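Local coordinates for protein putative dienelactone hydrolase (Klebsiella pneumoniae subsp. pneumoniae MGH 78578, PDB 3F67) that probably acts as a hydrolase of the dienelactone hydrolase family, cleaving ester bonds within an alpha/beta-hydrolase fold, at residues 35-40 / 118-123; 42-47 / 62-67. All coordinates share one frame; numbering follows the deposited sequence.

Contact 1 of 2, residues 35-40 / 118-123; sequences VIVVQE and LITGFC
Val35 to Val38 and Leu118 to Phe122 run side by side as parallel strands, their axes 4.4 Å apart at the closest and 18° from aligned, joined by backbone hydrogen bonds that reach alternately from each strand: Ile36 N to Leu118 O, Thr120 N to Ile36 O, Val38 N to Thr120 O and a longer last one, Phe122 N to Val38 O (3.2 Å). On one face Val35 splits its branches: CG2, beside its own backbone N, meets Leu118 CD1 at 4.0 Å, while CG1 lies 3.8 Å from Thr120 CG2. Further along that face Val37 CG1 comes to the edge of the Phe122 ring, near its plane. On the opposite face, Val38 CG2 touches Ile119 CD1 at 3.7 Å; Ile119 reaches it because CG1 stands anti to the backbone N (chi1 -175°). Gly121, without a side chain, lets its CA come within 4.2 Å of Val38 CA. Past Val38, Glu40 CG packs on Phe122 CB at 3.8 Å, and Glu40 OE1 is salt-bridged to Arg219. Cys123, with a positive phi of 65°, turns the chain into helix 124-133, consistent with a nucleophile elbow. Helix 46-57 packs over Val35, Val37 and Phe122, whereas helices 93-108 and 124-133 cover Ile36, Val38 and Ile119, and strands 61-65 and 141-145 flank the pair.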
# COMPACT_ATOMS: atom_id res chain seq x y z
N VAL A 35 -10.04 2.69 2.18
CA VAL A 35 -8.69 2.58 1.63
C VAL A 35 -7.81 1.90 2.68
O VAL A 35 -7.51 2.49 3.74
CB VAL A 35 -8.08 3.96 1.21
CG1 VAL A 35 -6.64 3.76 0.65
CG2 VAL A 35 -8.98 4.67 0.20
N ILE A 36 -7.36 0.69 2.37
CA ILE A 36 -6.32 0.07 3.23
C ILE A 36 -4.99 0.75 2.86
O ILE A 36 -4.70 0.91 1.67
CB ILE A 36 -6.26 -1.38 2.94
CG1 ILE A 36 -7.60 -2.07 3.34
CG2 ILE A 36 -5.07 -2.04 3.71
CD1 ILE A 36 -7.58 -3.57 3.03
N VAL A 37 -4.22 1.18 3.85
CA VAL A 37 -2.98 1.92 3.60
C VAL A 37 -1.84 1.01 4.05
O VAL A 37 -1.78 0.62 5.24
CB VAL A 37 -2.94 3.22 4.43
CG1 VAL A 37 -1.59 3.92 4.23
CG2 VAL A 37 -4.08 4.18 3.97
N VAL A 38 -0.94 0.65 3.12
CA VAL A 38 0.13 -0.30 3.48
C VAL A 38 1.45 0.43 3.72
O VAL A 38 1.96 1.14 2.83
CB VAL A 38 0.38 -1.37 2.41
CG1 VAL A 38 1.28 -2.53 2.99
CG2 VAL A 38 -0.92 -1.95 1.87
N GLN A 39 1.97 0.25 4.94
CA GLN A 39 3.22 0.87 5.43
C GLN A 39 4.46 0.63 4.55
O GLN A 39 4.48 -0.31 3.72
CB GLN A 39 3.49 0.19 6.78
CG GLN A 39 3.62 -1.32 6.61
CD GLN A 39 4.06 -2.00 7.92
OE1 GLN A 39 3.23 -2.23 8.79
NE2 GLN A 39 5.36 -2.25 8.06
N GLU A 40 5.49 1.47 4.74
CA GLU A 40 6.85 1.15 4.33
C GLU A 40 7.44 0.18 5.38
O GLU A 40 6.70 -0.35 6.24
CB GLU A 40 7.67 2.43 4.27
CG GLU A 40 6.96 3.56 3.44
CD GLU A 40 7.81 4.83 3.36
OE1 GLU A 40 7.89 5.58 4.36
OE2 GLU A 40 8.36 5.14 2.27
N LEU A 118 -10.56 -0.46 -1.56
CA LEU A 118 -9.43 0.16 -2.31
C LEU A 118 -8.15 -0.05 -1.50
O LEU A 118 -8.22 -0.29 -0.28
CB LEU A 118 -9.69 1.66 -2.46
CG LEU A 118 -11.00 2.04 -3.15
CD1 LEU A 118 -11.30 3.52 -2.91
CD2 LEU A 118 -10.96 1.70 -4.64
N ILE A 119 -6.98 0.07 -2.13
CA ILE A 119 -5.75 -0.05 -1.36
C ILE A 119 -4.67 0.84 -1.96
O ILE A 119 -4.60 1.01 -3.19
CB ILE A 119 -5.28 -1.53 -1.31
CG1 ILE A 119 -4.07 -1.71 -0.40
CG2 ILE A 119 -5.04 -2.10 -2.74
CD1 ILE A 119 -3.75 -3.26 -0.14
N THR A 120 -3.85 1.41 -1.10
CA THR A 120 -2.65 2.11 -1.57
C THR A 120 -1.49 1.75 -0.64
O THR A 120 -1.70 1.47 0.55
CB THR A 120 -2.88 3.64 -1.66
OG1 THR A 120 -1.80 4.23 -2.41
CG2 THR A 120 -3.00 4.32 -0.26
N GLY A 121 -0.28 1.78 -1.16
CA GLY A 121 0.85 1.38 -0.30
C GLY A 121 2.14 1.96 -0.84
O GLY A 121 2.22 2.29 -2.02
N PHE A 122 3.14 2.06 0.03
CA PHE A 122 4.36 2.83 -0.28
C PHE A 122 5.58 1.96 -0.05
O PHE A 122 5.67 1.33 0.98
CB PHE A 122 4.44 4.07 0.64
CG PHE A 122 3.24 4.96 0.50
CD1 PHE A 122 3.26 6.02 -0.40
CD2 PHE A 122 2.08 4.67 1.24
CE1 PHE A 122 2.07 6.84 -0.58
CE2 PHE A 122 0.91 5.43 1.06
CZ PHE A 122 0.92 6.51 0.16
N CYS A 123 6.47 1.96 -1.03
CA CYS A 123 7.76 1.33 -0.87
C CYS A 123 7.57 -0.19 -0.70
O CYS A 123 7.01 -0.83 -1.61
CB CYS A 123 8.49 1.97 0.31
SG CYS A 123 10.12 1.47 0.26

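Contact 2 of 2, residues 42-47 / 62-67; sequences FGVHEH and AIAPEL
Val44 points its side chain at Ala64 and Glu66 where a beta-alpha-beta crossover is entered: strand 32-38 leads through this loop into helix 46-57, which carries the chain back, and strand 61-65 then runs parallel to the first strand, next to it. The two methyls of Val44 divide the work. CG1, anti to the backbone N (chi1 -175°), meets Ala64 CB at 3.9 Å in a small apolar contact, and Ile48 and Cys52 of the helix touch the same alanine. CG2, on the other branch, faces polar atoms instead, lying 3.4 Å from Pro65 O and near the Glu66 carboxylate as well.

Glu66 comes at Val44 obliquely. The chain bends at CG (chi2 63°), which folds the carboxylate back over the valine, and OE1 accepts from Val44 N at 2.9 Å through its syn lone pair, the side of the other oxygen. The bond is not straight, with an N-H...O angle of 146°. OE2 lies 3.7 Å from Val44 CB, so the carboxylate spans the base of the valine as well as its amide. Glu66 was modelled in two conformers; the bond is described for one, and whether the other keeps it is left open.

Gly43, with positive phi, passes beside the OE1 end of the carboxylate, its CA 3.6 Å from Glu66 OE1. Val44 and Glu66 are each the centre of an inverse gamma turn. Just beyond, His45 takes the N-cap position of helix 46-57: His47 N donates to His45 ND1 at 2.9 Å, almost straight and close to the plane of the imidazole.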
# COMPACT_ATOMS: atom_id res chain seq x y z
N PHE A 42 8.97 0.86 7.89
CA PHE A 42 9.06 1.53 9.19
C PHE A 42 7.84 1.32 10.06
O PHE A 42 7.77 1.87 11.18
CB PHE A 42 9.40 3.03 9.01
CG PHE A 42 10.56 3.24 8.07
CD1 PHE A 42 11.81 2.71 8.38
CD2 PHE A 42 10.38 3.92 6.86
CE1 PHE A 42 12.93 2.86 7.48
CE2 PHE A 42 11.48 4.08 5.97
CZ PHE A 42 12.76 3.53 6.29
N GLY A 43 6.88 0.58 9.54
CA GLY A 43 5.65 0.29 10.29
C GLY A 43 4.67 1.45 10.24
O GLY A 43 4.75 2.32 9.35
N VAL A 44 3.72 1.45 11.17
CA VAL A 44 2.66 2.51 11.10
C VAL A 44 3.21 3.76 11.80
O VAL A 44 2.88 4.10 12.95
CB VAL A 44 1.29 2.01 11.64
CG1 VAL A 44 0.20 3.11 11.44
CG2 VAL A 44 0.87 0.82 10.85
N HIS A 45 4.15 4.38 11.09
CA HIS A 45 4.93 5.57 11.55
C HIS A 45 3.95 6.74 11.60
O HIS A 45 2.88 6.69 11.00
CB HIS A 45 5.97 5.77 10.44
CG HIS A 45 6.99 6.85 10.70
ND1 HIS A 45 6.75 8.18 10.38
CD2 HIS A 45 8.24 6.80 11.20
CE1 HIS A 45 7.82 8.90 10.68
NE2 HIS A 45 8.74 8.08 11.20
N GLU A 46 4.32 7.83 12.31
CA GLU A 46 3.51 9.06 12.26
C GLU A 46 3.14 9.49 10.84
O GLU A 46 2.04 10.01 10.60
CB GLU A 46 4.31 10.18 12.93
CG GLU A 46 3.62 11.53 12.84
CD GLU A 46 2.22 11.56 13.50
OE1 GLU A 46 1.91 10.71 14.38
OE2 GLU A 46 1.43 12.45 13.12
N HIS A 47 4.08 9.32 9.91
CA HIS A 47 3.83 9.73 8.50
C HIS A 47 2.64 8.90 7.95
O HIS A 47 1.79 9.44 7.26
CB HIS A 47 5.07 9.49 7.65
CG HIS A 47 4.85 9.68 6.18
ND1 HIS A 47 4.38 10.86 5.65
CD2 HIS A 47 5.01 8.83 5.13
CE1 HIS A 47 4.26 10.74 4.34
NE2 HIS A 47 4.64 9.52 4.00
N ALA A 62 -9.87 5.19 6.06
CA ALA A 62 -8.51 4.76 5.74
C ALA A 62 -7.96 4.00 6.93
O ALA A 62 -8.06 4.47 8.09
CB ALA A 62 -7.61 6.02 5.49
N ILE A 63 -7.38 2.85 6.66
CA ILE A 63 -6.96 1.93 7.78
C ILE A 63 -5.54 1.46 7.51
O ILE A 63 -5.28 0.93 6.43
CB ILE A 63 -7.88 0.68 7.87
CG1 ILE A 63 -9.34 1.12 8.11
CG2 ILE A 63 -7.42 -0.23 9.05
CD1 ILE A 63 -10.36 0.01 7.68
N ALA A 64 -4.62 1.68 8.47
CA ALA A 64 -3.23 1.23 8.30
C ALA A 64 -2.94 0.17 9.38
O ALA A 64 -2.76 0.52 10.55
CB ALA A 64 -2.26 2.40 8.51
N PRO A 65 -2.83 -1.10 8.97
CA PRO A 65 -2.48 -2.18 9.94
C PRO A 65 -0.97 -2.27 10.21
O PRO A 65 -0.14 -2.03 9.32
CB PRO A 65 -2.96 -3.45 9.21
CG PRO A 65 -2.77 -3.12 7.73
CD PRO A 65 -3.17 -1.63 7.63
N GLU A 66 -0.66 -2.66 11.44
CA GLU A 66 0.69 -2.92 11.89
C GLU A 66 1.07 -4.33 11.42
O GLU A 66 1.02 -5.30 12.21
CB GLU A 66 0.70 -2.86 13.42
CG GLU A 66 2.08 -2.56 14.00
CD GLU A 66 2.60 -1.20 13.58
OE1 GLU A 66 3.16 -1.11 12.46
OE2 GLU A 66 2.45 -0.22 14.36
N LEU A 67 1.45 -4.45 10.14
CA LEU A 67 1.60 -5.81 9.54
C LEU A 67 2.74 -6.65 10.13
O LEU A 67 2.71 -7.89 10.03
CB LEU A 67 1.76 -5.69 8.01
CG LEU A 67 0.46 -5.16 7.39
CD1 LEU A 67 0.68 -4.61 5.98
CD2 LEU A 67 -0.53 -6.31 7.29

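The two contacts meet at strand 32-38, within the parallel part of a mixed sheet: contact 1 pairs it with 116-122, and contact 2 joins the loop after it to its other neighbour, 61-65. Their centres lie about 9 Å apart, with contact 2 nested inside the loop that contact 1 closes. Between 32-38 and 61-65, Val37 N probably bonds to Ile63 O (2.8 Å) and Val35 O to Ile63 N (2.9 Å). At the C-terminal ends Gln39 OE1 accepts from Leu67 N, tying the two loops together. Cys123 of contact 1, with His212 and Asp180, fits a Cys-His-Asp triad, unconfirmed here; in contact 2 the Glu66 side chain approaches a bound 1,2-ethanediol, probably from the crystallisation liquor.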